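Local coordinates for possible protein of nuclear scaffold (Encephalitozoon cuniculi, PDB 3KAE) that forms the homodimeric tetratricopeptide-repeat N-terminal domain of Cdc27, a subunit of the anaphase-promoting complex, and probably serves as a protein-binding scaffold, at residues Y67-Y72 with E117-D122; K76-A81 with G121-L126; E132-Y137 with E156-Q161; S148-L153 with E178-D183. All coordinates share one frame; numbering follows the deposited sequence.

Interaction 1. Residues Y67-Y72 with E117-D122; sequences YESLCY and ESLLGD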
# COMPACT_ATOMS: atom_id res chain seq x y z
N TYR C 67 0.40 13.15 -2.83
CA TYR C 67 0.87 11.92 -3.50
C TYR C 67 2.01 12.23 -4.46
O TYR C 67 2.90 11.40 -4.70
CB TYR C 67 -0.29 11.18 -4.20
CG TYR C 67 -1.01 10.29 -3.24
CD1 TYR C 67 -2.07 10.76 -2.48
CD2 TYR C 67 -0.58 8.99 -3.03
CE1 TYR C 67 -2.70 9.94 -1.56
CE2 TYR C 67 -1.21 8.17 -2.10
CZ TYR C 67 -2.26 8.66 -1.37
OH TYR C 67 -2.90 7.83 -0.47
N GLU C 68 2.01 13.43 -5.00
CA GLU C 68 3.08 13.81 -5.86
C GLU C 68 4.39 13.77 -5.10
O GLU C 68 5.37 13.17 -5.55
CB GLU C 68 2.81 15.22 -6.40
CG GLU C 68 3.47 15.49 -7.71
CD GLU C 68 3.06 16.83 -8.28
OE1 GLU C 68 1.87 17.02 -8.65
OE2 GLU C 68 3.94 17.70 -8.36
N SER C 69 4.40 14.41 -3.92
CA SER C 69 5.56 14.41 -3.03
C SER C 69 5.97 12.98 -2.66
O SER C 69 7.15 12.65 -2.69
CB SER C 69 5.27 15.23 -1.77
OG SER C 69 6.49 15.55 -1.10
N LEU C 70 5.01 12.12 -2.35
CA LEU C 70 5.34 10.72 -2.04
C LEU C 70 6.05 10.03 -3.20
O LEU C 70 7.05 9.34 -2.98
CB LEU C 70 4.11 9.91 -1.65
CG LEU C 70 3.26 10.37 -0.47
CD1 LEU C 70 2.07 9.40 -0.29
CD2 LEU C 70 4.13 10.47 0.78
N CYS C 71 5.53 10.22 -4.42
CA CYS C 71 6.08 9.57 -5.61
C CYS C 71 7.47 10.09 -5.86
O CYS C 71 8.39 9.33 -6.15
CB CYS C 71 5.21 9.81 -6.87
SG CYS C 71 3.56 9.06 -6.83
N TYR C 72 7.63 11.41 -5.76
CA TYR C 72 8.95 12.04 -5.87
C TYR C 72 9.95 11.51 -4.85
O TYR C 72 11.12 11.31 -5.17
CB TYR C 72 8.84 13.56 -5.79
CG TYR C 72 8.38 14.20 -7.09
CD1 TYR C 72 8.92 13.81 -8.31
CD2 TYR C 72 7.42 15.20 -7.08
CE1 TYR C 72 8.50 14.40 -9.51
CE2 TYR C 72 6.99 15.78 -8.27
CZ TYR C 72 7.54 15.38 -9.47
OH TYR C 72 7.12 15.96 -10.63
N GLU C 117 4.59 18.56 7.62
CA GLU C 117 5.81 18.98 8.32
C GLU C 117 6.74 17.80 8.57
O GLU C 117 7.96 17.93 8.48
CB GLU C 117 5.47 19.67 9.65
CG GLU C 117 4.69 20.96 9.48
CD GLU C 117 5.52 22.07 8.86
OE1 GLU C 117 6.74 21.88 8.71
OE2 GLU C 117 4.94 23.13 8.54
N SER C 118 6.15 16.65 8.86
CA SER C 118 6.91 15.43 9.08
C SER C 118 7.64 15.01 7.81
O SER C 118 8.84 14.75 7.82
CB SER C 118 5.99 14.30 9.56
OG SER C 118 6.68 13.07 9.58
N LEU C 119 6.89 14.96 6.71
CA LEU C 119 7.43 14.58 5.41
C LEU C 119 8.46 15.62 4.98
O LEU C 119 9.51 15.29 4.44
CB LEU C 119 6.28 14.48 4.40
CG LEU C 119 6.34 13.56 3.17
CD1 LEU C 119 6.65 14.33 1.92
CD2 LEU C 119 7.32 12.38 3.35
N LEU C 120 8.13 16.87 5.22
CA LEU C 120 9.04 17.97 4.97
C LEU C 120 10.34 17.81 5.79
O LEU C 120 11.43 18.14 5.32
CB LEU C 120 8.33 19.25 5.36
CG LEU C 120 8.26 20.43 4.40
CD1 LEU C 120 8.69 20.20 2.97
CD2 LEU C 120 7.00 21.28 4.56
N GLY C 121 10.22 17.25 6.99
CA GLY C 121 11.38 17.03 7.82
C GLY C 121 12.27 15.99 7.20
O GLY C 121 13.49 16.17 7.09
N ASP C 122 11.66 14.88 6.77
CA ASP C 122 12.37 13.79 6.10
C ASP C 122 13.07 14.26 4.84
O ASP C 122 14.24 13.94 4.61
CB ASP C 122 11.41 12.66 5.75
CG ASP C 122 10.85 11.95 6.98
OD1 ASP C 122 11.41 12.17 8.08
OD2 ASP C 122 9.87 11.19 6.85
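Leu119 of helix 113-126 meets Ser69 and Leu70 of helix 62-74 in the interior of the tetratricopeptide-repeat solenoid, where a later helix packs on the helical hairpin that precedes it. Leu119 bridges most of the gap, meeting Ser69, which points back at it; the nearest CA atoms, those of Ser69 and Leu119, are 8.6 Å apart. The leucine CB points at the opposing helix. The branch point CG, carried forward with chi1 at -152°, comes to 4.5 Å from CD2 of Leu70, a loose apolar touch. Beyond it, CD1 of Leu119 presses on the serine and lies 3.3 Å from Ser69 OG. The hydroxyl does not depend on the leucine for a partner: swung to the side opposite its own backbone N (chi1 -163°), Ser69 OG is hydrogen-bonded to the carbonyl oxygen of Ala81 in helix 78-89. Leu85 of that same helix touches both Ser69 and Leu119, so three helices meet here. On another side of helix 62-74, Tyr67 and Leu70 reach the second subunit, where Tyr67 OH is hydrogen-bonded to Arg16 NE of that neighbouring chain. The serine methylene takes part in the contact as well: Ser69 CB, next to the hydroxyl oxygen, lies 4.0 Å from Leu119 CD1.

Interaction 2. Residues K76-A81 with G121-L126; sequences KDYKKA and GDLCTL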
# COMPACT_ATOMS: atom_id res chain seq x y z
N LYS C 76 13.45 9.53 -5.11
CA LYS C 76 14.55 10.33 -4.56
C LYS C 76 14.73 11.70 -5.22
O LYS C 76 15.80 12.30 -5.12
CB LYS C 76 15.86 9.54 -4.57
CG LYS C 76 15.83 8.26 -3.76
CD LYS C 76 17.15 7.53 -3.82
CE LYS C 76 17.09 6.19 -3.12
NZ LYS C 76 16.26 5.21 -3.89
N ASP C 77 13.70 12.20 -5.89
CA ASP C 77 13.72 13.58 -6.37
C ASP C 77 13.23 14.49 -5.24
O ASP C 77 12.08 14.94 -5.24
CB ASP C 77 12.86 13.75 -7.62
CG ASP C 77 13.13 15.08 -8.33
OD1 ASP C 77 13.63 16.02 -7.66
OD2 ASP C 77 12.85 15.18 -9.55
N TYR C 78 14.11 14.74 -4.28
CA TYR C 78 13.71 15.44 -3.07
C TYR C 78 13.29 16.88 -3.32
O TYR C 78 12.41 17.40 -2.63
CB TYR C 78 14.80 15.32 -2.00
CG TYR C 78 15.19 13.88 -1.71
CD1 TYR C 78 14.22 12.93 -1.44
CD2 TYR C 78 16.52 13.48 -1.71
CE1 TYR C 78 14.56 11.61 -1.20
CE2 TYR C 78 16.88 12.16 -1.44
CZ TYR C 78 15.89 11.23 -1.20
OH TYR C 78 16.22 9.92 -0.94
N LYS C 79 13.91 17.53 -4.31
CA LYS C 79 13.63 18.94 -4.54
C LYS C 79 12.20 19.08 -5.01
O LYS C 79 11.49 20.01 -4.63
CB LYS C 79 14.59 19.52 -5.58
N LYS C 80 11.77 18.13 -5.84
CA LYS C 80 10.41 18.15 -6.35
C LYS C 80 9.42 17.73 -5.27
O LYS C 80 8.37 18.36 -5.12
CB LYS C 80 10.28 17.28 -7.60
CG LYS C 80 10.98 17.87 -8.82
CD LYS C 80 10.64 17.11 -10.10
CE LYS C 80 11.26 17.75 -11.34
NZ LYS C 80 12.68 17.36 -11.56
N ALA C 81 9.78 16.69 -4.51
CA ALA C 81 8.99 16.28 -3.35
C ALA C 81 8.69 17.47 -2.46
O ALA C 81 7.53 17.72 -2.10
CB ALA C 81 9.69 15.18 -2.58
N GLY C 121 10.22 17.25 6.99
CA GLY C 121 11.38 17.03 7.82
C GLY C 121 12.27 15.99 7.20
O GLY C 121 13.49 16.17 7.09
N ASP C 122 11.66 14.88 6.77
CA ASP C 122 12.37 13.79 6.10
C ASP C 122 13.07 14.26 4.84
O ASP C 122 14.24 13.94 4.61
CB ASP C 122 11.41 12.66 5.75
CG ASP C 122 10.85 11.95 6.98
OD1 ASP C 122 11.41 12.17 8.08
OD2 ASP C 122 9.87 11.19 6.85
N LEU C 123 12.35 15.04 4.03
CA LEU C 123 12.90 15.57 2.80
C LEU C 123 14.10 16.50 3.03
O LEU C 123 15.12 16.33 2.36
CB LEU C 123 11.81 16.26 1.96
CG LEU C 123 10.65 15.30 1.58
CD1 LEU C 123 9.41 16.07 1.10
CD2 LEU C 123 11.08 14.26 0.55
N CYS C 124 13.97 17.47 3.94
CA CYS C 124 15.09 18.37 4.28
C CYS C 124 16.28 17.56 4.72
O CYS C 124 17.38 17.77 4.24
CB CYS C 124 14.74 19.36 5.40
SG CYS C 124 13.54 20.61 4.92
N THR C 125 16.03 16.62 5.62
CA THR C 125 17.08 15.73 6.11
C THR C 125 17.75 14.94 4.99
O THR C 125 18.97 14.97 4.84
CB THR C 125 16.53 14.74 7.14
OG1 THR C 125 16.12 15.46 8.31
CG2 THR C 125 17.60 13.72 7.51
N LEU C 126 16.96 14.22 4.20
CA LEU C 126 17.50 13.39 3.14
C LEU C 126 18.23 14.26 2.12
O LEU C 126 19.11 13.80 1.39
CB LEU C 126 16.38 12.64 2.44
CG LEU C 126 15.79 11.46 3.19
CD1 LEU C 126 14.40 11.12 2.66
CD2 LEU C 126 16.72 10.27 3.08
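Leu123 and Leu126, one helical turn apart on helix 113-126, pack against Tyr78 and Ala81 in the first turn of helix 78-89. In sequence order, Asp122 turns to other helices, its OD1 accepting from both Tyr137 OH and Ser148 OG. Leu123 then fills the middle of the interface: its CD2 methyl lies 3.5 Å from Ala81 CB, a close fit, and also reaches Tyr78 CD1 at 3.9 Å. This close approach is consistent with the small alanine side chain, and the CA atoms of Tyr78 and Leu123 are 5.9 Å apart. Cys124 faces the other way, onto Glu132 and His136. The hydroxyl OG1 of Thr125 donates to Gly121 O at 3.0 Å, from 36° out of the carbonyl plane and on the face opposite the backbone N-H of Thr125. Leu126, on the exposed margin, sets its CB over one face of the Tyr78 ring in a CH-pi contact, 4.0 Å from the centroid and only 14° off the ring normal. The opposite face of the ring lies against the Lys76 carbonyl oxygen, at the Schellman turn that ends helix 62-74. On the facing segment, Asp77 is the N-cap of helix 78-89, with a weak bond from Lys80 N and a salt bridge from Lys80 NZ. As in a tetratricopeptide-repeat solenoid, a later helix packs on the preceding hairpin: helix 113-126 sits between helix 78-89, which with Ser69 and Lys73 of helix 62-74 meets Leu123, and helix 130-143, which covers Cys124 and Thr125.

Interaction 3. Residues E132-Y137 with E156-Q161; sequences EGIGHY and ENKVPQ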
# COMPACT_ATOMS: atom_id res chain seq x y z
N GLU C 132 17.05 22.59 9.31
CA GLU C 132 15.71 22.93 8.82
C GLU C 132 14.74 21.76 9.00
O GLU C 132 13.57 21.95 9.38
CB GLU C 132 15.75 23.35 7.35
CG GLU C 132 14.38 23.74 6.80
CD GLU C 132 14.35 23.92 5.28
OE1 GLU C 132 15.43 23.92 4.65
OE2 GLU C 132 13.25 24.07 4.73
N GLY C 133 15.22 20.55 8.73
CA GLY C 133 14.44 19.35 8.95
C GLY C 133 13.96 19.21 10.38
O GLY C 133 12.78 18.96 10.63
N ILE C 134 14.88 19.39 11.33
CA ILE C 134 14.56 19.36 12.75
C ILE C 134 13.43 20.34 13.05
O ILE C 134 12.52 20.03 13.82
CB ILE C 134 15.80 19.69 13.61
CG1 ILE C 134 16.71 18.47 13.69
CG2 ILE C 134 15.40 20.15 15.00
CD1 ILE C 134 18.17 18.80 13.80
N GLY C 135 13.50 21.52 12.42
CA GLY C 135 12.48 22.54 12.58
C GLY C 135 11.10 22.08 12.13
O GLY C 135 10.09 22.41 12.76
N HIS C 136 11.04 21.31 11.03
CA HIS C 136 9.76 20.74 10.59
C HIS C 136 9.32 19.65 11.56
O HIS C 136 8.15 19.57 11.91
CB HIS C 136 9.82 20.23 9.15
CG HIS C 136 10.11 21.31 8.14
ND1 HIS C 136 9.30 22.41 7.98
CD2 HIS C 136 11.13 21.47 7.27
CE1 HIS C 136 9.80 23.20 7.05
NE2 HIS C 136 10.92 22.65 6.60
N TYR C 137 10.27 18.83 12.02
CA TYR C 137 9.94 17.80 13.01
C TYR C 137 9.38 18.42 14.28
O TYR C 137 8.41 17.92 14.86
CB TYR C 137 11.16 16.97 13.37
CG TYR C 137 11.68 16.07 12.28
CD1 TYR C 137 10.82 15.41 11.39
CD2 TYR C 137 13.04 15.87 12.14
CE1 TYR C 137 11.32 14.58 10.39
CE2 TYR C 137 13.55 15.05 11.16
CZ TYR C 137 12.70 14.41 10.29
OH TYR C 137 13.25 13.60 9.34
N GLU C 156 18.24 13.39 18.28
CA GLU C 156 19.01 14.63 18.34
C GLU C 156 18.94 15.28 19.72
O GLU C 156 19.51 16.34 19.93
CB GLU C 156 18.50 15.63 17.29
CG GLU C 156 18.67 15.17 15.84
CD GLU C 156 20.12 15.08 15.42
OE1 GLU C 156 20.99 15.62 16.15
OE2 GLU C 156 20.40 14.48 14.36
N ASN C 157 18.23 14.63 20.64
CA ASN C 157 17.96 15.19 21.96
C ASN C 157 17.27 16.55 21.85
O ASN C 157 17.24 17.31 22.81
CB ASN C 157 19.25 15.30 22.77
CG ASN C 157 19.00 15.55 24.25
OD1 ASN C 157 18.05 15.00 24.84
ND2 ASN C 157 19.84 16.39 24.87
N LYS C 158 16.72 16.85 20.67
CA LYS C 158 16.08 18.15 20.43
C LYS C 158 14.56 18.12 20.56
O LYS C 158 13.86 18.96 19.98
CB LYS C 158 16.52 18.75 19.09
CG LYS C 158 17.38 20.00 19.20
CD LYS C 158 18.86 19.68 19.25
CE LYS C 158 19.36 19.16 17.91
NZ LYS C 158 20.79 18.75 17.95
N VAL C 159 14.04 17.16 21.31
CA VAL C 159 12.61 17.12 21.59
C VAL C 159 12.24 18.24 22.56
O VAL C 159 12.90 18.43 23.58
CB VAL C 159 12.21 15.74 22.14
CG1 VAL C 159 13.13 15.35 23.29
CG2 VAL C 159 10.76 15.75 22.56
N PRO C 160 11.18 18.99 22.24
CA PRO C 160 10.71 20.13 23.04
C PRO C 160 9.99 19.69 24.31
O PRO C 160 9.02 18.94 24.23
CB PRO C 160 9.71 20.83 22.10
CG PRO C 160 9.88 20.19 20.76
CD PRO C 160 10.37 18.80 21.03
N GLN C 161 10.45 20.18 25.46
CA GLN C 161 9.87 19.80 26.75
C GLN C 161 9.27 21.00 27.46
O GLN C 161 9.65 22.15 27.21
CB GLN C 161 10.93 19.13 27.63
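Ile134 of helix 130-143 carries this surface contact, reaching Glu156 and Lys158 just beyond helix 147-155. The apolar part is slight. The terminal methyl CD1 of Ile134 lies 4.2 Å from Glu156 CG and 4.3 Å from Lys158 CE, so an aliphatic tip rests on the hydrocarbon portions of two charged side chains. Ile134 and Glu156 cross at about a right angle; the glutamate bends at its second torsion (chi2 -67°), which presents the CG methylene to the methyl and takes the carboxylate elsewhere. Among the charged groups, Glu156 OE2 forms a salt bridge with Arg130 NH1 at the start of helix 130-143, a polar tie between the same two regions. The lysine folds back along its own loop: Lys158 NZ makes a long ion pair with Glu156 OE1 at 3.6 Å and a weak bond to the Glu156 carbonyl oxygen at 3.4 Å. Hydrogen bonding within helix 130-143 includes a weak but nearly straight one, in which His136 NE2 donates to Glu132 OE2 in the plane of its ring, with an angle of 165° at the hydrogen. The other ring nitrogen, His136 ND1, is hydrogen-bonded to Glu117 OE1 of helix 113-126, which probably limits the rotation of the imidazole. The turn out of helix 147-155 is a Schellman motif, with Asn157 at a positive phi of 56°, and it ends that helix next to the one that precedes it in the tetratricopeptide-repeat fold.

Interaction 4. Residues S148-L153 with E178-D183; sequences SPVENL and EEYVSD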
# COMPACT_ATOMS: atom_id res chain seq x y z
N SER C 148 8.29 9.63 12.73
CA SER C 148 9.54 10.19 12.24
C SER C 148 10.04 11.44 12.99
O SER C 148 11.23 11.55 13.24
CB SER C 148 9.50 10.44 10.73
OG SER C 148 10.82 10.41 10.21
N PRO C 149 9.15 12.41 13.27
CA PRO C 149 9.56 13.56 14.08
C PRO C 149 10.03 13.11 15.49
O PRO C 149 11.10 13.52 15.95
CB PRO C 149 8.29 14.42 14.14
CG PRO C 149 7.51 14.03 12.94
CD PRO C 149 7.78 12.57 12.74
N VAL C 150 9.24 12.26 16.13
CA VAL C 150 9.58 11.74 17.45
C VAL C 150 10.95 11.04 17.47
O VAL C 150 11.81 11.39 18.29
CB VAL C 150 8.49 10.81 18.01
CG1 VAL C 150 8.98 10.10 19.27
CG2 VAL C 150 7.23 11.61 18.31
N GLU C 151 11.16 10.08 16.58
CA GLU C 151 12.42 9.33 16.60
C GLU C 151 13.65 10.17 16.27
O GLU C 151 14.74 9.93 16.80
CB GLU C 151 12.35 8.07 15.73
CG GLU C 151 11.39 7.01 16.29
CD GLU C 151 11.86 6.45 17.64
OE1 GLU C 151 12.89 5.72 17.69
OE2 GLU C 151 11.22 6.72 18.67
N ASN C 152 13.46 11.17 15.40
CA ASN C 152 14.54 12.06 14.98
C ASN C 152 14.85 13.11 16.03
O ASN C 152 16.00 13.52 16.18
CB ASN C 152 14.21 12.75 13.65
CG ASN C 152 14.50 11.87 12.46
OD1 ASN C 152 15.64 11.78 12.01
ND2 ASN C 152 13.48 11.18 11.96
N LEU C 153 13.81 13.57 16.71
CA LEU C 153 13.98 14.54 17.78
C LEU C 153 14.61 13.89 19.00
O LEU C 153 15.50 14.47 19.65
CB LEU C 153 12.65 15.22 18.11
CG LEU C 153 12.20 16.20 17.02
CD1 LEU C 153 10.89 16.87 17.39
CD2 LEU C 153 13.29 17.24 16.75
N GLU C 178 2.80 9.17 24.27
CA GLU C 178 3.36 10.38 24.87
C GLU C 178 4.15 10.00 26.12
O GLU C 178 5.14 10.64 26.46
CB GLU C 178 2.27 11.40 25.18
CG GLU C 178 1.31 11.68 24.01
CD GLU C 178 1.98 12.34 22.80
OE1 GLU C 178 3.14 12.79 22.94
OE2 GLU C 178 1.34 12.42 21.72
N GLU C 179 3.72 8.93 26.77
CA GLU C 179 4.48 8.34 27.87
C GLU C 179 5.78 7.72 27.37
O GLU C 179 6.80 7.73 28.04
CB GLU C 179 3.63 7.29 28.58
CG GLU C 179 4.40 6.41 29.53
CD GLU C 179 3.50 5.47 30.30
OE1 GLU C 179 2.27 5.54 30.10
OE2 GLU C 179 4.03 4.66 31.10
N TYR C 180 5.73 7.16 26.16
CA TYR C 180 6.92 6.56 25.57
C TYR C 180 7.98 7.62 25.31
O TYR C 180 9.18 7.40 25.49
CB TYR C 180 6.58 5.83 24.28
CG TYR C 180 7.76 5.64 23.34
CD1 TYR C 180 8.05 6.59 22.38
CD2 TYR C 180 8.57 4.51 23.42
CE1 TYR C 180 9.12 6.42 21.50
CE2 TYR C 180 9.65 4.34 22.56
CZ TYR C 180 9.91 5.30 21.61
OH TYR C 180 10.96 5.14 20.75
N VAL C 181 7.51 8.78 24.88
CA VAL C 181 8.39 9.90 24.63
C VAL C 181 8.97 10.44 25.95
O VAL C 181 10.16 10.73 26.03
CB VAL C 181 7.65 11.03 23.91
CG1 VAL C 181 8.61 12.15 23.56
CG2 VAL C 181 6.95 10.51 22.65
N SER C 182 8.13 10.58 26.97
CA SER C 182 8.55 11.03 28.28
C SER C 182 9.66 10.13 28.82
O SER C 182 10.70 10.62 29.29
CB SER C 182 7.38 11.02 29.25
OG SER C 182 6.28 11.74 28.74
N ASP C 183 9.43 8.83 28.75
CA ASP C 183 10.38 7.85 29.26
C ASP C 183 11.71 7.98 28.54
O ASP C 183 12.77 7.92 29.17
CB ASP C 183 9.82 6.44 29.13
CG ASP C 183 8.65 6.19 30.05
OD1 ASP C 183 8.26 7.11 30.80
OD2 ASP C 183 8.11 5.07 30.03
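Tyr180 and Glu151 form the tight part of this contact: the phenol OH donates to Glu151 OE2 at 2.6 Å, a short bond between helix 176-190 and helix 147-155. The carboxylate oxygen lies at the ring edge, in the plane of the ring, and is met on its syn side, 26° out of the carboxylate plane. With CG opposite the backbone N (chi1 158°), Tyr180 sends its ring across the gap, while Glu151, bent at chi2, curls to receive it. The other oxygen, Glu151 OE1, is held by Asn213 ND2, which probably fixes the rotation of the carboxylate; a glycerol, probably from the crystallisation liquor, is weakly hydrogen-bonded to Glu151 OE1. Phe23 of the second subunit meets the tyrosine ring edge-to-face. Packing elsewhere is looser. Val150 CG1 and Val181 CG2 meet tip to tip at 4.0 Å, and that same Val150 methyl is 4.3 Å from Tyr180 CE1. Glu179 and Ser182 mark the solvent side of helix 176-190. The two short helical segments, whose axes approach to 11.4 Å, run nearly parallel, 9° apart, unlike the two antiparallel helices of one tetratricopeptide-repeat hairpin and resembling instead the side-by-side stacking of helices in successive repeats of such a solenoid.

Following the chain from the N terminus, helix 62-74 opens interaction 1 and helix 78-89 opens interaction 2. Both close on helix 113-126, sharing Gly121 and Asp122, so the long connection after helix 78-89 returns to a single helix that covers the preceding hairpin. Their centres are 7 Å apart. This pair precedes the other two in series. Interaction 3 opens next, on helix 130-143, and interaction 4 on helix 147-155; the loop 156-161 closes the former before helix 176-190 closes the latter, so these two cross. Tyr137 packs on Pro149 and Asn152. Together the contacts tie helices 62-74 and 78-89, through helices 113-126, 130-143 and 147-155, to helix 176-190.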